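Local coordinates for protein DnaJ homolog subfamily C member 27-A (Xenopus laevis, PDB 6JMG) that binds GTP and magnesium as a Rab-family small GTPase joined to a DnaJ domain, and is possibly involved in regulating the MEK/ERK pathway, at residues L15-I20 and R63-N68; T56-K61 and A177-I182. All coordinates share one frame; numbering follows the deposited sequence.

From the N terminus, L15-I20 forms the start of strand 15-22. The chain then runs through the P-loop, helix 29-38 and the magnesium ligands S30 and T48 before turning back along strand 51-60. Contact 1 closes this excursion of 42 residues by laying R63-N68 parallel to L15-I20. Contact 2 starts inside that loop, at T56-K61, and closes a much longer one of 115 residues when helix 171-187 returns. The two contacts therefore cross rather than nest. Strands 51-60 and 63-72 form an antiparallel hairpin that joins them, with backbone bonds from I65 N to V58 O and from V67 N to T56 O. Together they tie three neighbouring strands of the Ras-like sheet to one helix.

Contact 1: L15-I20 and R63-N68; sequences LRIKVI and REIKVN
I17 sets CG1 between its backbone N and carbonyl carbon (chi1 72°), and from there the extended chain carries CD1 over the neighbouring strand to I65 CG2 at 3.7 Å and alongside V67 CG2. N68 turns CG beside its own N (chi1 -64°), which brings ND2 back to I17 O at 3.2 Å. That bond comes from above the carbonyl plane and is bent, whereas N68 N reaches I17 O at 2.8 Å, nearly straight; two donors of one residue grip one carbonyl. Further backbone bonds link L15, I17 and V19 to E64, K66 and N68 in a parallel ladder. The apolar face continues with V19 CG2 against V67 CG1 and with L15 CB against I65 CD1 at 3.6 Å. Where this row ends, L15 crosses R63 at about a right angle, CD2 meeting NH1 and CB over one guanidinium face, toward its rim. On the other face of the sheet, K66 CD lies over one face of the R16 guanidinium, nearest NH2, and Y53 holds N68 OD1. In the Ras-like sheet, strand 51-60 flanks R63-N68, strand 91-97 flanks L15-I20, and helix 171-187 covers the apolar face, setting C186, I182, F178 and Y179 on L15, I17, V19 and V67 respectively.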
loop_
_atom_site.group_PDB
_atom_site.type_symbol
_atom_site.label_atom_id
_atom_site.label_comp_id
_atom_site.label_asym_id
_atom_site.label_seq_id
_atom_site.Cartn_x
_atom_site.Cartn_y
_atom_site.Cartn_z
ATOM N N LEU A 15 14.899 12.998 9.899
ATOM C CA LEU A 15 14.056 12.476 8.841
ATOM C C LEU A 15 12.727 13.221 8.779
ATOM O O LEU A 15 12.105 13.496 9.810
ATOM C CB LEU A 15 13.819 10.988 9.080
ATOM C CG LEU A 15 13.657 10.093 7.864
ATOM C CD1 LEU A 15 14.525 10.591 6.718
ATOM C CD2 LEU A 15 14.029 8.692 8.262
ATOM N N ARG A 16 12.290 13.543 7.564
ATOM C CA ARG A 16 11.042 14.261 7.353
ATOM C C ARG A 16 10.103 13.381 6.546
ATOM O O ARG A 16 10.391 13.057 5.390
ATOM C CB ARG A 16 11.294 15.600 6.658
ATOM C CG ARG A 16 12.536 16.308 7.226
ATOM C CD ARG A 16 12.977 17.540 6.440
ATOM N NE ARG A 16 12.598 18.775 7.117
ATOM C CZ ARG A 16 13.284 19.318 8.118
ATOM N NH1 ARG A 16 14.386 18.730 8.571
ATOM N NH2 ARG A 16 12.862 20.447 8.678
ATOM N N ILE A 17 8.965 13.015 7.146
ATOM C CA ILE A 17 8.018 12.087 6.536
ATOM C C ILE A 17 6.636 12.715 6.574
ATOM O O ILE A 17 6.383 13.688 7.286
ATOM C CB ILE A 17 7.991 10.705 7.229
ATOM C CG1 ILE A 17 7.314 10.796 8.603
ATOM C CG2 ILE A 17 9.392 10.150 7.413
ATOM C CD1 ILE A 17 7.166 9.444 9.298
ATOM N N LYS A 18 5.746 12.127 5.783
ATOM C CA LYS A 18 4.369 12.553 5.591
ATOM C C LYS A 18 3.433 11.381 5.902
ATOM O O LYS A 18 3.622 10.276 5.383
ATOM C CB LYS A 18 4.171 13.038 4.153
ATOM C CG LYS A 18 2.714 13.239 3.764
ATOM C CD LYS A 18 2.560 13.590 2.278
ATOM C CE LYS A 18 1.207 14.207 2.004
ATOM N NZ LYS A 18 0.558 13.498 0.891
ATOM N N VAL A 19 2.446 11.616 6.763
ATOM C CA VAL A 19 1.496 10.606 7.223
ATOM C C VAL A 19 0.089 11.121 6.947
ATOM O O VAL A 19 -0.210 12.298 7.201
ATOM C CB VAL A 19 1.677 10.300 8.726
ATOM C CG1 VAL A 19 0.566 9.426 9.218
ATOM C CG2 VAL A 19 3.056 9.670 9.010
ATOM N N ILE A 20 -0.766 10.282 6.387
ATOM C CA ILE A 20 -2.159 10.653 6.215
ATOM C C ILE A 20 -3.049 9.627 6.898
ATOM O O ILE A 20 -2.638 8.497 7.185
ATOM C CB ILE A 20 -2.536 10.791 4.737
ATOM C CG1 ILE A 20 -2.486 9.439 4.059
ATOM C CG2 ILE A 20 -1.602 11.779 4.032
ATOM C CD1 ILE A 20 -3.083 9.500 2.670
ATOM N N ARG A 63 16.624 7.412 15.314
ATOM C CA ARG A 63 16.439 8.424 14.296
ATOM C C ARG A 63 15.406 9.414 14.807
ATOM O O ARG A 63 14.403 9.021 15.410
ATOM C CB ARG A 63 15.952 7.808 12.982
ATOM C CG ARG A 63 16.911 6.831 12.317
ATOM C CD ARG A 63 17.271 7.317 10.924
ATOM N NE ARG A 63 17.641 8.730 10.950
ATOM C CZ ARG A 63 17.691 9.505 9.875
ATOM N NH1 ARG A 63 17.379 8.998 8.692
ATOM N NH2 ARG A 63 18.047 10.784 9.988
ATOM N N GLU A 64 15.666 10.700 14.585
ATOM C CA GLU A 64 14.700 11.736 14.907
ATOM C C GLU A 64 13.827 11.991 13.680
ATOM O O GLU A 64 14.345 12.243 12.581
ATOM C CB GLU A 64 15.396 13.015 15.356
ATOM C CG GLU A 64 14.684 13.697 16.512
ATOM C CD GLU A 64 15.012 13.064 17.858
ATOM O OE1 GLU A 64 16.211 12.959 18.198
ATOM O OE2 GLU A 64 14.070 12.651 18.572
ATOM N N ILE A 65 12.507 11.902 13.863
ATOM C CA ILE A 65 11.553 11.949 12.760
ATOM C C ILE A 65 10.656 13.169 12.937
ATOM O O ILE A 65 10.006 13.326 13.977
ATOM C CB ILE A 65 10.680 10.680 12.685
ATOM C CG1 ILE A 65 11.490 9.399 12.911
ATOM C CG2 ILE A 65 9.941 10.630 11.366
ATOM C CD1 ILE A 65 12.737 9.278 12.063
ATOM N N LYS A 66 10.591 14.006 11.907
ATOM C CA LYS A 66 9.623 15.089 11.850
ATOM C C LYS A 66 8.474 14.615 10.968
ATOM O O LYS A 66 8.677 14.303 9.789
ATOM C CB LYS A 66 10.261 16.373 11.315
ATOM C CG LYS A 66 9.298 17.560 11.169
ATOM C CD LYS A 66 9.905 18.711 10.333
ATOM C CE LYS A 66 8.864 19.790 9.940
ATOM N NZ LYS A 66 8.293 19.638 8.550
ATOM N N VAL A 67 7.270 14.551 11.537
ATOM C CA VAL A 67 6.131 13.889 10.909
ATOM C C VAL A 67 5.116 14.942 10.499
ATOM O O VAL A 67 4.553 15.639 11.348
ATOM C CB VAL A 67 5.484 12.863 11.848
ATOM C CG1 VAL A 67 4.420 12.117 11.116
ATOM C CG2 VAL A 67 6.528 11.924 12.419
ATOM N N ASN A 68 4.884 15.055 9.203
ATOM C CA ASN A 68 3.813 15.882 8.674
ATOM C C ASN A 68 2.547 15.047 8.583
ATOM O O ASN A 68 2.481 14.096 7.799
ATOM C CB ASN A 68 4.180 16.432 7.298
ATOM C CG ASN A 68 5.375 17.357 7.340
ATOM O OD1 ASN A 68 5.256 18.535 7.687
ATOM N ND2 ASN A 68 6.537 16.827 6.998
#

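Contact 2: T56-K61 and A177-I182; sequences TKVHIK and AFYSAI
V58 overlaps the aromatic ring of Y179, its CG2 standing almost over the middle of one face, 4.2 Å from the ring centroid and 10° off the normal. This is a CH-pi contact, and the second methyl, V58 CG1, widens it by reaching Y179 CE2 at 4.0 Å. F178 CD2 lies over the opposite face of the same ring, toward its rim, so the phenol is sandwiched between the strand and its own helix. Y179 swings CG beside its backbone N (chi1 -73°), which sends the ring along the inner side of the strand, from I60 past V58 toward T56. The root and the far end of the side chain therefore have different neighbours: Y179 CB meets I60 CG1 at 4.0 Å, while OH comes no nearer than 4.4 Å to T56 CG2. Two residues further along the strand, I60 CG2 rests 3.9 Å from both Y179 O and S180 OG. That serine hydroxyl is already bound to Q176 O, within the helix. K61, in the turn after the strand, bends at chi2 and chi4 and lays CE against S180 CB at 3.7 Å, while its NZ forms a salt bridge with D184 one helical turn later. No hydrogen bond joins the two segments, and the contact rests on side-chain packing. Strand 51-60 is one of the two edge strands of the sheet; the axes of strand 56-60 and helix 177-182 make an angle of 74°. Next to V58, strand 63-72 supplies I65; deeper under the helix, F178 and I182 pack on strand 128-134.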
loop_
_atom_site.group_PDB
_atom_site.type_symbol
_atom_site.label_atom_id
_atom_site.label_comp_id
_atom_site.label_asym_id
_atom_site.label_seq_id
_atom_site.Cartn_x
_atom_site.Cartn_y
_atom_site.Cartn_z
ATOM N N THR A 56 4.260 16.764 14.146
ATOM C CA THR A 56 4.676 16.194 15.413
ATOM C C THR A 56 6.112 15.707 15.262
ATOM O O THR A 56 6.635 15.572 14.152
ATOM C CB THR A 56 3.737 15.058 15.844
ATOM O OG1 THR A 56 4.126 14.572 17.136
ATOM C CG2 THR A 56 3.778 13.925 14.840
ATOM N N LYS A 57 6.750 15.441 16.391
ATOM C CA LYS A 57 8.116 14.940 16.416
ATOM C C LYS A 57 8.149 13.635 17.209
ATOM O O LYS A 57 7.508 13.518 18.261
ATOM C CB LYS A 57 9.054 16.004 17.015
ATOM C CG LYS A 57 10.497 15.592 17.249
ATOM C CD LYS A 57 10.803 15.622 18.763
ATOM C CE LYS A 57 12.046 14.806 19.132
ATOM N NZ LYS A 57 11.931 14.049 20.424
ATOM N N VAL A 58 8.867 12.636 16.683
ATOM C CA VAL A 58 9.019 11.343 17.345
ATOM C C VAL A 58 10.465 10.885 17.219
ATOM O O VAL A 58 11.187 11.293 16.303
ATOM C CB VAL A 58 8.070 10.270 16.782
ATOM C CG1 VAL A 58 6.631 10.715 16.914
ATOM C CG2 VAL A 58 8.424 9.923 15.331
ATOM N N HIS A 59 10.896 10.060 18.182
ATOM C CA HIS A 59 12.226 9.442 18.205
ATOM C C HIS A 59 12.078 7.924 18.186
ATOM O O HIS A 59 11.801 7.316 19.224
ATOM C CB HIS A 59 13.001 9.883 19.441
ATOM C CG HIS A 59 14.455 9.521 19.405
ATOM N ND1 HIS A 59 15.316 9.994 18.437
ATOM C CD2 HIS A 59 15.198 8.730 20.217
ATOM C CE1 HIS A 59 16.528 9.515 18.657
ATOM N NE2 HIS A 59 16.483 8.743 19.728
ATOM N N ILE A 60 12.320 7.305 17.030
ATOM C CA ILE A 60 12.169 5.865 16.855
ATOM C C ILE A 60 13.476 5.343 16.276
ATOM O O ILE A 60 14.161 6.042 15.523
ATOM C CB ILE A 60 10.955 5.504 15.963
ATOM C CG1 ILE A 60 9.737 5.119 16.818
ATOM C CG2 ILE A 60 11.277 4.371 15.021
ATOM C CD1 ILE A 60 9.293 6.171 17.830
ATOM N N LYS A 61 13.837 4.116 16.671
ATOM C CA LYS A 61 15.206 3.600 16.549
ATOM C C LYS A 61 16.018 4.568 17.412
ATOM O O LYS A 61 15.681 4.741 18.586
ATOM C CB LYS A 61 15.653 3.451 15.095
ATOM C CG LYS A 61 14.758 2.533 14.263
ATOM C CD LYS A 61 14.327 1.300 15.044
ATOM C CE LYS A 61 13.265 0.522 14.288
ATOM N NZ LYS A 61 13.741 0.132 12.918
ATOM N N ALA A 177 4.988 0.370 15.898
ATOM C CA ALA A 177 5.200 -0.483 14.741
ATOM C C ALA A 177 5.158 0.329 13.456
ATOM O O ALA A 177 5.932 0.077 12.526
ATOM C CB ALA A 177 4.155 -1.586 14.714
ATOM N N PHE A 178 4.255 1.310 13.404
ATOM C CA PHE A 178 4.079 2.166 12.237
ATOM C C PHE A 178 5.368 2.899 11.892
ATOM O O PHE A 178 5.843 2.847 10.751
ATOM C CB PHE A 178 2.964 3.157 12.548
ATOM C CG PHE A 178 2.535 4.054 11.410
ATOM C CD1 PHE A 178 2.025 3.542 10.230
ATOM C CD2 PHE A 178 2.534 5.431 11.587
ATOM C CE1 PHE A 178 1.555 4.389 9.235
ATOM C CE2 PHE A 178 2.082 6.281 10.594
ATOM C CZ PHE A 178 1.588 5.762 9.422
ATOM N N TYR A 179 5.943 3.604 12.873
ATOM C CA TYR A 179 7.113 4.426 12.595
ATOM C C TYR A 179 8.354 3.576 12.393
ATOM O O TYR A 179 9.270 3.988 11.672
ATOM C CB TYR A 179 7.320 5.452 13.709
ATOM C CG TYR A 179 6.309 6.579 13.698
ATOM C CD1 TYR A 179 6.043 7.277 12.535
ATOM C CD2 TYR A 179 5.593 6.924 14.855
ATOM C CE1 TYR A 179 5.122 8.319 12.514
ATOM C CE2 TYR A 179 4.659 7.965 14.849
ATOM C CZ TYR A 179 4.433 8.663 13.672
ATOM O OH TYR A 179 3.517 9.700 13.627
ATOM N N SER A 180 8.413 2.393 13.008
ATOM C CA SER A 180 9.566 1.544 12.744
ATOM C C SER A 180 9.532 1.006 11.322
ATOM O O SER A 180 10.555 1.001 10.636
ATOM C CB SER A 180 9.637 0.406 13.748
ATOM O OG SER A 180 9.438 0.888 15.065
ATOM N N ALA A 181 8.367 0.597 10.836
ATOM C CA ALA A 181 8.291 0.191 9.441
ATOM C C ALA A 181 8.644 1.360 8.518
ATOM O O ALA A 181 9.292 1.173 7.483
ATOM C CB ALA A 181 6.901 -0.378 9.130
ATOM N N ILE A 182 8.261 2.582 8.895
ATOM C CA ILE A 182 8.542 3.730 8.041
ATOM C C ILE A 182 10.031 4.067 8.078
ATOM O O ILE A 182 10.621 4.422 7.053
ATOM C CB ILE A 182 7.669 4.934 8.439
ATOM C CG1 ILE A 182 6.195 4.664 8.112
ATOM C CG2 ILE A 182 8.101 6.181 7.689
ATOM C CD1 ILE A 182 5.222 5.740 8.643
#